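PDB 5U47: penicillin binding protein 2X from Streptococcus thermophilus, which binds penicillin and probably acts as a transpeptidase that cross-links peptides of adjacent glycan strands in septal peptidoglycan, a reaction beta-lactams would block by acylation. Local coordinates for residues Leu94-Thr99 and Val105-Lys110; Tyr53-Thr58 and Asn200-Thr205; Phe75-Asp80 and Lys127-Lys132; Ala138-Met143 and Tyr168-Gln173; Ser59-Ser62 and Leu68-Gln71. The protein carries 1 engineered substitution. All blocks are in the same frame, centred on the assembly; numbering follows the deposited sequence.

All five contacts fall in the region of the penicillin-binding protein dimerisation domain. Contacts 1 to 4 are partly buried, whereas contact 5 is a surface contact between two parts of one loop. Contacts 1, 2, 3 and 5 adjoin one another around the end of strand 42-55: contact 1 packs helix 90-97 on its Ala54 side, contact 2 a beta turn on its Tyr53 and Ile55 side, and Val70 of contact 5 joins contact 3 to that end. Contact 4 lies farther along the same sheet, on strand 134-143. Hydrogen bonds link the segments in contacts 1 and 5; contacts 2, 3 and 4 rest on apolar touching, with Arg142 of contact 4 pairing with outside acids.

Contact 1: residues Leu94-Thr99 and Val105-Lys110; sequences LAQLRT and VSFGLK
Val105 sets its two methyl groups astride the carbonyl oxygen of Gln96: CG1 lies 3.6 Å and CG2 3.7 Å from Gln96 O. That oxygen belongs to the last turn of helix 90-97, where Thr99 N bonds to it at 3.0 Å. A beta-branched valine suits the spot because both branches fit against the helix end.

The Gln96 side chain reaches on to the next residue of 105-110. Its bend at chi2 (-65°) brings the amide to the backbone of Ser106, and Gln96 NE2 donates to Ser106 O at 3.2 Å. The bond is not straight (138° at the hydrogen), and the donor stands above the carbonyl plane rather than within it. A glutamine here has the length to donate to a loop carbonyl while its CB keeps company with an aromatic ring, lying 4.1 Å from Phe107 CE2 in an oblique position.

Leu97 approaches that same ring at its edge, in the ring plane, with CD2 3.7 Å from Phe107 CZ. The two side chains cross obliquely, and the branched end of the leucine meets the outer carbons of the ring. Leu97 and Phe107 are both buried, and both also touch Ala54, with which Val105 pairs through its backbone. The arrangement is that of an alpha/beta layer: a short helix, followed by the short strand 104-105 that pairs antiparallel with 42-55, packed against one face of that sheet.

Contact 2: residues Tyr53-Thr58 and Asn200-Thr205; sequences YAIVST and NTLLGT
A type II beta turn, Leu202 to Thr205, packs Leu203 against Tyr53 at the end of strand 42-55. Gly204 occupies the third position of the turn with a positive phi of 82°, a conformation that glycine adopts easily. Thr205 OG1 donates to Leu202 O at 2.8 Å from above the carbonyl plane, bridging the turn's two ends.

Leu203 lies over one face of the Tyr53 ring. Its CB makes a CH-pi contact, 4.1 Å from the ring centroid and 15° off the ring normal, displaced toward the rim. Farther along the side chain, Leu203 CD1 lies against the phenol end, 3.2 Å from Tyr53 OH and 3.4 Å from Tyr53 CZ. The flat ring thus offers the leucine a broad apolar surface.

Ile55 points from the same side of the strand as Tyr53, two residues on. Its terminal CD1 is the touching atom, 3.9 Å from Thr205 CG2 and 4.2 Å from Leu202 CD1, and it meets both side chains at about a right angle. The threonine can serve twice because its branches part: the methyl faces the isoleucine, while the hydroxyl ties the turn and also bonds to Glu194 N, earlier in the same loop.

The turn is held by Gln104 and Glu137, which bond to Leu203 O and Gly204 N. Tyr53 and Ile55 pair through their backbones with Ala135 and Gly133, while the intervening Ala54 pairs with Val105 and touches Leu97 of helix 90-97.

Contact 3: residues Phe75-Asp80 and Lys127-Lys132; sequences FDKVAD and KDAGIK
Lys77 is the first residue of 75-80 to reach Ile131. Its CG stands anti to the backbone N (chi1 179°) and the chain then bends at chi2, so that the methylene groups, rather than the ammonium end, lie along 127-132. Lys77 CG touches Ile131 CD1 at 3.8 Å, the two side chains crossing at about a right angle, and Lys77 CE comes within 4.4 Å of Ala129 CB. An exposed lysine suits this border: its aliphatic part shields the apolar residues while its charge extends beyond them.

Val78 follows on the buried side of the helix. Its CG2 branch packs 3.9 Å from Ile131 CG2 and 4.0 Å from Ile131 CD1, so both the CG2 branch and the CD1 tip of the isoleucine rest on one valine methyl. Such branched chains fill the space between two backbones whose CA atoms, at Val78 and Ile131, are 8.1 Å apart.

Ile131 is brought there by the end of helix 116-128. Gly130 leaves helical geometry with a positive phi of 67° in a Schellman motif, where glycine fits readily, and Gly130 N bonds to Lys127 O at 3.1 Å. The chain then leaves the helix and directs Ile131 toward helix 72-86.

Around this pair, Val70 touches both Val78 and Ile131. Phe75, facing the other way, packs on Leu94 and Leu97 of helix 90-97, and the segment 127-132 runs on into strand 134-143.

Contact 4: residues Ala138-Met143 and Tyr168-Gln173; sequences ATTSRM and YSLIGQ
This is a side-chain contact between strands of two different sheets, with Leu170 of strand 168-172 set into the surface that Thr140 and Arg142 present on strand 134-143. The two strands run in nearly the same direction, 16° apart, but their axes come no closer than 7.5 Å, which is too far for backbone pairing; the Leu170 side chain bridges the gap to side chains and backbone of 138-143.

Leu170 does most of the work. Its CD1 methyl lies 3.9 Å from Thr140 CG2 and 4.1 Å from Arg142 CD, and CD2 sits 3.9 Å from Thr140 O. A single leucine, branched at its end, can thus touch two alternate residues and the backbone between them. Thr140 meets it at about a right angle, methyl first: CG2 stands anti to the backbone N (chi1 -59° for OG1).

Each strand has its hydrogen-bonded partner in its own sheet. Strand 134-143 is antiparallel to 42-55, with Ser141 pairing with Ser47, and 168-172 forms a two-stranded antiparallel sheet with 157-161, with Ile171 pairing with Glu158. The contact therefore sets this small hairpin alongside the larger mixed sheet, strand 168-172 nearly aligned with 134-143.

Arg142 crosses Leu170 obliquely and offers only its aliphatic stem. Beyond the bend at chi2 (69°) its guanidinium group is buried among acids: NE forms a salt bridge with Glu177, while NH1 pairs with Asp46 and donates to Gly33 O. Arginine suits this place, since its methylenes pack against the leucine and its several N-H groups can bind both carboxylates, which probably steady its positive charge.

Contact 5: residues Ser59-Ser62 and Leu68-Gln71; sequences SYVS and LYVQ
The rings of Tyr60 and Tyr69 are both met at their edges. In the plane of Tyr60 lies Leu68 O, 3.4 Å from Tyr60 CD2 and at a similar distance from CE2. Tyr69 has two neighbours near its plane: Tyr60 O, 3.3 Å from Tyr69 CD1, and Val61 CG1, 3.9 Å from Tyr69 CE1. Val61 and Tyr69 lie side by side, pointing the same way. Carbonyl oxygens suit these edges because aromatic C-H groups are weakly positive.

Tyr60 O is also the acceptor for Leu68 N, at 3.1 Å, with the donor in the carbonyl plane. This bond closes off residues 61-67 within the loop between strand 42-55 and helix 72-86. Tyr60 is the centre of an inverse gamma turn, in which Val61 N bonds to Ser59 O at 2.9 Å, and that tight bend presents the carbonyl to Leu68.

Leu68 packs on both Tyr60 and Ser62: its CB lies 3.6 Å from Tyr60 CE2, and its CD1 rests 3.7 Å from Ser62 N. The leucine thus meets the backbone of Ser62, whose hydroxyl bonds to Glu66 N within the loop. At the far end of the ring, Tyr60 OH is hydrogen-bonded to Glu194.

Contact 1: residues Leu94-Thr99 and Val105-Lys110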
# COMPACT_ATOMS: atom_id res chain seq x y z
N LEU A 94 16.29 -48.78 3.56
CA LEU A 94 16.62 -50.01 2.82
C LEU A 94 15.56 -50.35 1.77
O LEU A 94 15.91 -50.66 0.62
CB LEU A 94 16.85 -51.19 3.78
CG LEU A 94 18.13 -51.11 4.61
CD1 LEU A 94 18.10 -52.12 5.76
CD2 LEU A 94 19.37 -51.32 3.75
N ALA A 95 14.29 -50.26 2.15
CA ALA A 95 13.17 -50.53 1.24
C ALA A 95 13.26 -49.66 0.00
O ALA A 95 13.30 -50.18 -1.12
CB ALA A 95 11.83 -50.29 1.93
N GLN A 96 13.34 -48.35 0.23
CA GLN A 96 13.42 -47.36 -0.85
C GLN A 96 14.63 -47.59 -1.76
O GLN A 96 14.49 -47.59 -2.98
CB GLN A 96 13.48 -45.94 -0.28
CG GLN A 96 12.21 -45.46 0.41
CD GLN A 96 11.04 -45.34 -0.55
OE1 GLN A 96 10.45 -46.33 -0.96
NE2 GLN A 96 10.69 -44.12 -0.89
N LEU A 97 15.80 -47.79 -1.15
CA LEU A 97 17.03 -48.03 -1.89
C LEU A 97 16.94 -49.25 -2.81
O LEU A 97 17.55 -49.26 -3.88
CB LEU A 97 18.22 -48.16 -0.92
CG LEU A 97 18.71 -46.88 -0.23
CD1 LEU A 97 19.74 -47.18 0.85
CD2 LEU A 97 19.28 -45.90 -1.25
N ARG A 98 16.16 -50.26 -2.39
CA ARG A 98 15.95 -51.49 -3.19
C ARG A 98 14.73 -51.43 -4.14
O ARG A 98 14.37 -52.46 -4.70
CB ARG A 98 15.77 -52.70 -2.26
CG ARG A 98 16.92 -52.98 -1.30
CD ARG A 98 16.58 -54.14 -0.38
NE ARG A 98 17.45 -54.20 0.80
CZ ARG A 98 18.70 -54.67 0.83
NH1 ARG A 98 19.30 -55.12 -0.28
NH2 ARG A 98 19.37 -54.67 1.98
N THR A 99 14.09 -50.27 -4.32
CA THR A 99 12.92 -50.19 -5.21
C THR A 99 13.24 -50.77 -6.60
O THR A 99 14.28 -50.44 -7.19
CB THR A 99 12.41 -48.74 -5.41
OG1 THR A 99 12.31 -48.06 -4.14
CG2 THR A 99 11.04 -48.72 -6.12
N VAL A 105 15.73 -42.51 -6.15
CA VAL A 105 14.66 -42.59 -5.17
C VAL A 105 14.79 -41.50 -4.11
O VAL A 105 15.89 -40.96 -3.87
CB VAL A 105 14.63 -43.98 -4.50
CG1 VAL A 105 14.60 -45.07 -5.57
CG2 VAL A 105 15.83 -44.18 -3.57
N SER A 106 13.66 -41.18 -3.49
CA SER A 106 13.58 -40.18 -2.42
C SER A 106 13.30 -40.90 -1.09
O SER A 106 13.25 -42.13 -1.05
CB SER A 106 12.52 -39.13 -2.75
OG SER A 106 11.26 -39.73 -2.95
N PHE A 107 13.10 -40.14 -0.02
CA PHE A 107 12.93 -40.73 1.30
C PHE A 107 11.80 -40.11 2.14
O PHE A 107 11.90 -40.04 3.37
CB PHE A 107 14.28 -40.67 2.05
CG PHE A 107 15.36 -41.49 1.39
CD1 PHE A 107 16.17 -40.94 0.40
CD2 PHE A 107 15.56 -42.82 1.75
CE1 PHE A 107 17.15 -41.71 -0.22
CE2 PHE A 107 16.54 -43.58 1.14
CZ PHE A 107 17.34 -43.03 0.16
N GLY A 108 10.73 -39.69 1.46
CA GLY A 108 9.54 -39.15 2.14
C GLY A 108 9.71 -37.84 2.89
O GLY A 108 10.65 -37.09 2.65
N LEU A 109 8.78 -37.58 3.82
CA LEU A 109 8.77 -36.33 4.60
C LEU A 109 10.05 -36.06 5.38
O LEU A 109 10.49 -34.92 5.44
CB LEU A 109 7.57 -36.26 5.55
CG LEU A 109 6.24 -35.74 4.97
CD1 LEU A 109 5.84 -36.43 3.67
CD2 LEU A 109 5.15 -35.89 6.03
N LYS A 110 10.64 -37.09 6.00
CA LYS A 110 11.89 -36.90 6.74
C LYS A 110 13.05 -36.61 5.77
O LYS A 110 14.09 -36.08 6.18
CB LYS A 110 12.20 -38.09 7.63
CG LYS A 110 11.23 -38.28 8.79
CD LYS A 110 11.78 -39.28 9.81
CE LYS A 110 10.87 -39.49 11.01
NZ LYS A 110 9.68 -40.34 10.71

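Contact 2: residues Tyr53-Thr58 and Asn200-Thr205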
# COMPACT_ATOMS: atom_id res chain seq x y z
N TYR A 53 18.10 -37.37 -2.22
CA TYR A 53 17.84 -38.42 -3.21
C TYR A 53 19.00 -39.38 -3.28
O TYR A 53 20.13 -39.03 -2.92
CB TYR A 53 17.62 -37.82 -4.60
CG TYR A 53 16.43 -36.92 -4.69
CD1 TYR A 53 16.53 -35.57 -4.33
CD2 TYR A 53 15.20 -37.40 -5.14
CE1 TYR A 53 15.43 -34.73 -4.40
CE2 TYR A 53 14.10 -36.56 -5.21
CZ TYR A 53 14.22 -35.22 -4.84
OH TYR A 53 13.12 -34.39 -4.91
N ALA A 54 18.72 -40.58 -3.75
CA ALA A 54 19.74 -41.62 -3.92
C ALA A 54 19.59 -42.24 -5.30
O ALA A 54 18.53 -42.76 -5.63
CB ALA A 54 19.62 -42.68 -2.82
N ILE A 55 20.64 -42.14 -6.12
CA ILE A 55 20.61 -42.76 -7.44
C ILE A 55 21.11 -44.20 -7.29
O ILE A 55 22.26 -44.42 -6.89
CB ILE A 55 21.46 -41.99 -8.47
CG1 ILE A 55 20.83 -40.62 -8.74
CG2 ILE A 55 21.58 -42.80 -9.76
CD1 ILE A 55 21.63 -39.77 -9.70
N VAL A 56 20.23 -45.15 -7.61
CA VAL A 56 20.54 -46.59 -7.48
C VAL A 56 20.73 -47.33 -8.80
O VAL A 56 21.14 -48.49 -8.79
CB VAL A 56 19.44 -47.33 -6.67
CG1 VAL A 56 19.39 -46.81 -5.23
CG2 VAL A 56 18.06 -47.21 -7.34
N SER A 57 20.43 -46.67 -9.93
CA SER A 57 20.55 -47.31 -11.24
C SER A 57 21.98 -47.77 -11.53
O SER A 57 22.92 -46.99 -11.40
CB SER A 57 20.13 -46.37 -12.37
OG SER A 57 20.28 -47.00 -13.63
N THR A 58 22.12 -49.04 -11.92
CA THR A 58 23.43 -49.58 -12.28
C THR A 58 23.95 -48.97 -13.60
O THR A 58 25.12 -49.17 -13.98
CB THR A 58 23.42 -51.13 -12.33
OG1 THR A 58 22.40 -51.58 -13.23
CG2 THR A 58 23.14 -51.70 -10.95
N ASN A 200 13.57 -38.18 -18.12
CA ASN A 200 13.19 -37.60 -16.82
C ASN A 200 14.40 -37.02 -16.08
O ASN A 200 15.45 -37.65 -16.01
CB ASN A 200 12.53 -38.65 -15.94
CG ASN A 200 11.31 -39.28 -16.58
OD1 ASN A 200 10.48 -38.59 -17.17
ND2 ASN A 200 11.19 -40.60 -16.47
N THR A 201 14.21 -35.83 -15.51
CA THR A 201 15.27 -35.13 -14.79
C THR A 201 15.70 -35.82 -13.49
O THR A 201 14.87 -36.16 -12.66
CB THR A 201 14.80 -33.70 -14.43
OG1 THR A 201 14.41 -33.02 -15.62
CG2 THR A 201 15.90 -32.91 -13.75
N LEU A 202 17.02 -36.02 -13.32
CA LEU A 202 17.59 -36.59 -12.10
C LEU A 202 17.89 -35.40 -11.20
O LEU A 202 18.67 -34.53 -11.58
CB LEU A 202 18.88 -37.36 -12.39
CG LEU A 202 18.79 -38.54 -13.36
CD1 LEU A 202 20.16 -39.19 -13.54
CD2 LEU A 202 17.78 -39.57 -12.87
N LEU A 203 17.27 -35.35 -10.03
CA LEU A 203 17.45 -34.22 -9.13
C LEU A 203 18.75 -34.26 -8.32
O LEU A 203 19.28 -35.34 -8.01
CB LEU A 203 16.22 -34.08 -8.22
CG LEU A 203 14.90 -33.82 -8.95
CD1 LEU A 203 13.72 -33.93 -8.00
CD2 LEU A 203 14.90 -32.47 -9.66
N GLY A 204 19.27 -33.07 -8.03
CA GLY A 204 20.51 -32.90 -7.27
C GLY A 204 21.81 -33.06 -8.03
O GLY A 204 22.88 -32.85 -7.46
N THR A 205 21.72 -33.36 -9.33
CA THR A 205 22.89 -33.61 -10.18
C THR A 205 23.39 -32.42 -11.00
O THR A 205 24.43 -32.53 -11.66
CB THR A 205 22.56 -34.72 -11.20
OG1 THR A 205 21.42 -34.33 -11.99
CG2 THR A 205 22.28 -36.02 -10.49

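Contact 3: residues Phe75-Asp80 and Lys127-Lys132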
# COMPACT_ATOMS: atom_id res chain seq x y z
N PHE A 75 24.30 -49.91 1.05
CA PHE A 75 22.90 -49.66 1.49
C PHE A 75 22.73 -49.55 3.02
O PHE A 75 22.10 -48.61 3.53
CB PHE A 75 21.98 -50.77 0.94
CG PHE A 75 21.49 -50.54 -0.47
CD1 PHE A 75 22.19 -49.75 -1.39
CD2 PHE A 75 20.34 -51.18 -0.91
CE1 PHE A 75 21.72 -49.57 -2.69
CE2 PHE A 75 19.87 -51.02 -2.21
CZ PHE A 75 20.56 -50.21 -3.10
N ASP A 76 23.30 -50.52 3.74
CA ASP A 76 23.21 -50.58 5.20
C ASP A 76 23.88 -49.39 5.89
O ASP A 76 23.38 -48.90 6.90
CB ASP A 76 23.85 -51.87 5.72
CG ASP A 76 23.71 -52.04 7.23
OD1 ASP A 76 22.56 -52.03 7.74
OD2 ASP A 76 24.74 -52.19 7.92
N LYS A 77 25.02 -48.94 5.37
CA LYS A 77 25.72 -47.80 5.97
C LYS A 77 24.91 -46.51 5.76
O LYS A 77 24.84 -45.65 6.64
CB LYS A 77 27.15 -47.67 5.43
CG LYS A 77 27.94 -46.49 5.98
CD LYS A 77 27.91 -46.42 7.51
CE LYS A 77 28.72 -45.25 8.03
NZ LYS A 77 28.58 -45.11 9.51
N VAL A 78 24.28 -46.40 4.58
CA VAL A 78 23.41 -45.26 4.28
C VAL A 78 22.25 -45.24 5.28
O VAL A 78 21.87 -44.17 5.76
CB VAL A 78 22.88 -45.31 2.82
CG1 VAL A 78 21.82 -44.23 2.58
CG2 VAL A 78 24.01 -45.16 1.82
N ALA A 79 21.70 -46.42 5.61
CA ALA A 79 20.59 -46.47 6.57
C ALA A 79 21.04 -46.01 7.97
O ALA A 79 20.30 -45.29 8.67
CB ALA A 79 19.99 -47.86 6.63
N ASP A 80 22.25 -46.44 8.37
CA ASP A 80 22.81 -46.03 9.67
C ASP A 80 22.92 -44.52 9.72
O ASP A 80 22.53 -43.88 10.70
CB ASP A 80 24.19 -46.66 9.90
CG ASP A 80 24.14 -48.18 10.05
OD1 ASP A 80 23.05 -48.74 10.30
OD2 ASP A 80 25.21 -48.82 9.92
N LYS A 127 30.83 -38.54 2.07
CA LYS A 127 32.17 -38.36 1.50
C LYS A 127 33.19 -39.14 2.35
O LYS A 127 33.98 -39.91 1.80
CB LYS A 127 32.54 -36.87 1.45
CG LYS A 127 33.90 -36.53 0.83
CD LYS A 127 34.21 -35.03 0.91
CE LYS A 127 34.51 -34.57 2.34
NZ LYS A 127 34.52 -33.09 2.51
N ASP A 128 33.14 -38.96 3.68
CA ASP A 128 34.07 -39.67 4.60
C ASP A 128 33.86 -41.20 4.56
O ASP A 128 34.83 -41.94 4.73
CB ASP A 128 33.96 -39.15 6.04
CG ASP A 128 34.42 -37.68 6.20
OD1 ASP A 128 35.05 -37.13 5.26
OD2 ASP A 128 34.14 -37.08 7.26
N ALA A 129 32.63 -41.64 4.34
CA ALA A 129 32.31 -43.08 4.24
C ALA A 129 32.52 -43.65 2.83
O ALA A 129 32.24 -44.83 2.59
CB ALA A 129 30.87 -43.34 4.69
N GLY A 130 32.97 -42.82 1.89
CA GLY A 130 33.23 -43.28 0.52
C GLY A 130 31.98 -43.69 -0.26
O GLY A 130 32.06 -44.49 -1.18
N ILE A 131 30.84 -43.10 0.09
CA ILE A 131 29.58 -43.42 -0.58
C ILE A 131 29.23 -42.31 -1.58
O ILE A 131 29.15 -41.14 -1.23
CB ILE A 131 28.43 -43.56 0.44
CG1 ILE A 131 28.77 -44.62 1.50
CG2 ILE A 131 27.12 -43.92 -0.27
CD1 ILE A 131 27.87 -44.60 2.72
N LYS A 132 29.03 -42.72 -2.83
CA LYS A 132 28.66 -41.84 -3.93
C LYS A 132 27.21 -42.12 -4.29
O LYS A 132 26.69 -43.18 -3.94
CB LYS A 132 29.55 -42.13 -5.15
CG LYS A 132 30.98 -41.68 -4.97
CD LYS A 132 31.90 -42.19 -6.07
CE LYS A 132 33.24 -41.46 -6.05
NZ LYS A 132 33.89 -41.49 -4.70

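Contact 4: residues Ala138-Met143 and Tyr168-Gln173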
# COMPACT_ATOMS: atom_id res chain seq x y z
N ALA A 138 17.62 -28.29 -3.89
CA ALA A 138 17.17 -27.12 -3.15
C ALA A 138 15.70 -26.83 -3.44
O ALA A 138 15.26 -26.93 -4.58
CB ALA A 138 18.01 -25.91 -3.50
N THR A 139 14.96 -26.50 -2.39
CA THR A 139 13.57 -26.10 -2.51
C THR A 139 13.45 -24.81 -1.70
O THR A 139 13.78 -24.77 -0.51
CB THR A 139 12.59 -27.16 -1.99
OG1 THR A 139 12.87 -27.44 -0.61
CG2 THR A 139 12.69 -28.44 -2.80
N THR A 140 12.96 -23.77 -2.36
CA THR A 140 12.86 -22.47 -1.74
C THR A 140 11.44 -22.15 -1.34
O THR A 140 10.52 -22.37 -2.12
CB THR A 140 13.37 -21.40 -2.72
OG1 THR A 140 14.72 -21.69 -3.06
CG2 THR A 140 13.31 -20.03 -2.12
N SER A 141 11.28 -21.65 -0.11
CA SER A 141 9.98 -21.16 0.36
C SER A 141 10.16 -19.71 0.83
O SER A 141 11.27 -19.24 1.07
CB SER A 141 9.43 -22.04 1.48
OG SER A 141 10.32 -22.03 2.58
N ARG A 142 9.05 -19.00 0.94
CA ARG A 142 9.07 -17.61 1.37
C ARG A 142 8.70 -17.59 2.85
O ARG A 142 7.70 -18.16 3.24
CB ARG A 142 8.05 -16.83 0.56
CG ARG A 142 8.15 -15.32 0.65
CD ARG A 142 9.41 -14.79 -0.04
NE ARG A 142 9.30 -13.37 -0.34
CZ ARG A 142 10.31 -12.58 -0.67
NH1 ARG A 142 11.59 -13.03 -0.74
NH2 ARG A 142 10.07 -11.32 -0.94
N MET A 143 9.54 -16.95 3.66
CA MET A 143 9.34 -16.86 5.11
C MET A 143 8.86 -15.44 5.50
O MET A 143 9.40 -14.46 4.99
CB MET A 143 10.67 -17.17 5.82
CG MET A 143 10.65 -17.00 7.33
SD MET A 143 12.26 -17.22 8.11
CE MET A 143 11.83 -16.74 9.78
N TYR A 168 11.01 -24.86 -10.24
CA TYR A 168 10.16 -24.06 -9.37
C TYR A 168 10.77 -22.71 -9.15
O TYR A 168 11.98 -22.58 -9.13
CB TYR A 168 9.97 -24.72 -8.00
CG TYR A 168 9.01 -25.86 -8.06
CD1 TYR A 168 9.42 -27.11 -8.51
CD2 TYR A 168 7.68 -25.70 -7.68
CE1 TYR A 168 8.54 -28.17 -8.58
CE2 TYR A 168 6.78 -26.77 -7.74
CZ TYR A 168 7.22 -27.99 -8.19
OH TYR A 168 6.35 -29.04 -8.25
N SER A 169 9.91 -21.72 -9.01
CA SER A 169 10.34 -20.37 -8.69
C SER A 169 9.23 -19.72 -7.86
O SER A 169 8.06 -20.10 -7.94
CB SER A 169 10.60 -19.56 -9.96
OG SER A 169 9.38 -19.28 -10.63
N LEU A 170 9.61 -18.75 -7.04
CA LEU A 170 8.64 -18.03 -6.26
C LEU A 170 8.04 -16.93 -7.11
O LEU A 170 8.79 -16.16 -7.73
CB LEU A 170 9.30 -17.40 -5.04
CG LEU A 170 9.81 -18.35 -3.97
CD1 LEU A 170 10.45 -17.51 -2.88
CD2 LEU A 170 8.67 -19.19 -3.43
N ILE A 171 6.72 -16.84 -7.14
CA ILE A 171 6.00 -15.79 -7.88
C ILE A 171 4.99 -15.10 -6.97
O ILE A 171 4.15 -15.77 -6.34
CB ILE A 171 5.26 -16.35 -9.10
CG1 ILE A 171 6.26 -17.06 -10.02
CG2 ILE A 171 4.50 -15.24 -9.84
CD1 ILE A 171 5.66 -17.63 -11.28
N GLY A 172 5.08 -13.77 -6.91
CA GLY A 172 4.17 -12.97 -6.10
C GLY A 172 2.74 -13.13 -6.61
O GLY A 172 2.49 -12.92 -7.80
N GLN A 173 1.83 -13.51 -5.72
CA GLN A 173 0.41 -13.76 -6.06
C GLN A 173 -0.53 -12.65 -5.61
O GLN A 173 -1.56 -12.43 -6.23
CB GLN A 173 -0.06 -15.07 -5.40
CG GLN A 173 0.76 -16.29 -5.78
CD GLN A 173 0.69 -16.61 -7.26
OE1 GLN A 173 -0.38 -16.60 -7.84
NE2 GLN A 173 1.83 -16.92 -7.85

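Contact 5: residues Ser59-Ser62 and Leu68-Gln71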
# COMPACT_ATOMS: atom_id res chain seq x y z
N SER A 59 23.07 -48.24 -14.30
CA SER A 59 23.47 -47.54 -15.53
C SER A 59 24.16 -46.21 -15.24
O SER A 59 24.76 -45.62 -16.14
CB SER A 59 22.27 -47.31 -16.46
OG SER A 59 21.76 -48.53 -16.95
N TYR A 60 24.10 -45.73 -14.00
CA TYR A 60 24.70 -44.44 -13.65
C TYR A 60 26.21 -44.58 -13.40
O TYR A 60 26.68 -44.61 -12.27
CB TYR A 60 23.96 -43.83 -12.45
CG TYR A 60 24.32 -42.39 -12.12
CD1 TYR A 60 24.01 -41.36 -13.01
CD2 TYR A 60 24.89 -42.05 -10.89
CE1 TYR A 60 24.30 -40.03 -12.70
CE2 TYR A 60 25.18 -40.73 -10.56
CZ TYR A 60 24.89 -39.72 -11.47
OH TYR A 60 25.18 -38.41 -11.15
N VAL A 61 26.96 -44.66 -14.50
CA VAL A 61 28.40 -44.81 -14.45
C VAL A 61 29.08 -43.77 -15.34
O VAL A 61 28.45 -43.22 -16.25
CB VAL A 61 28.83 -46.22 -14.94
CG1 VAL A 61 28.16 -47.29 -14.09
CG2 VAL A 61 28.51 -46.43 -16.42
N SER A 62 30.35 -43.50 -15.06
CA SER A 62 31.14 -42.57 -15.86
C SER A 62 31.49 -43.26 -17.18
O SER A 62 31.26 -44.46 -17.33
CB SER A 62 32.45 -42.18 -15.14
OG SER A 62 33.44 -43.21 -15.23
N LEU A 68 28.95 -44.53 -10.14
CA LEU A 68 28.58 -43.26 -9.50
C LEU A 68 27.29 -43.38 -8.68
O LEU A 68 26.83 -42.40 -8.08
CB LEU A 68 28.45 -42.15 -10.55
CG LEU A 68 29.71 -41.92 -11.41
CD1 LEU A 68 29.45 -40.90 -12.52
CD2 LEU A 68 30.89 -41.48 -10.55
N TYR A 69 26.72 -44.59 -8.66
CA TYR A 69 25.48 -44.86 -7.94
C TYR A 69 25.80 -45.42 -6.55
O TYR A 69 26.95 -45.76 -6.26
CB TYR A 69 24.56 -45.83 -8.72
CG TYR A 69 25.20 -47.15 -9.17
CD1 TYR A 69 25.91 -47.22 -10.37
CD2 TYR A 69 25.06 -48.33 -8.42
CE1 TYR A 69 26.50 -48.41 -10.79
CE2 TYR A 69 25.64 -49.53 -8.84
CZ TYR A 69 26.35 -49.56 -10.03
OH TYR A 69 26.94 -50.71 -10.48
N VAL A 70 24.79 -45.45 -5.69
CA VAL A 70 24.96 -46.02 -4.36
C VAL A 70 24.92 -47.55 -4.54
O VAL A 70 23.95 -48.09 -5.08
CB VAL A 70 23.89 -45.52 -3.35
CG1 VAL A 70 22.47 -45.90 -3.78
CG2 VAL A 70 24.19 -46.04 -1.95
N GLN A 71 25.97 -48.23 -4.11
CA GLN A 71 26.04 -49.67 -4.30
C GLN A 71 25.37 -50.41 -3.15
O GLN A 71 25.30 -49.88 -2.03
CB GLN A 71 27.50 -50.11 -4.45
CG GLN A 71 28.24 -49.35 -5.53
CD GLN A 71 29.62 -49.91 -5.79
OE1 GLN A 71 29.80 -51.13 -5.91
NE2 GLN A 71 30.61 -49.03 -5.91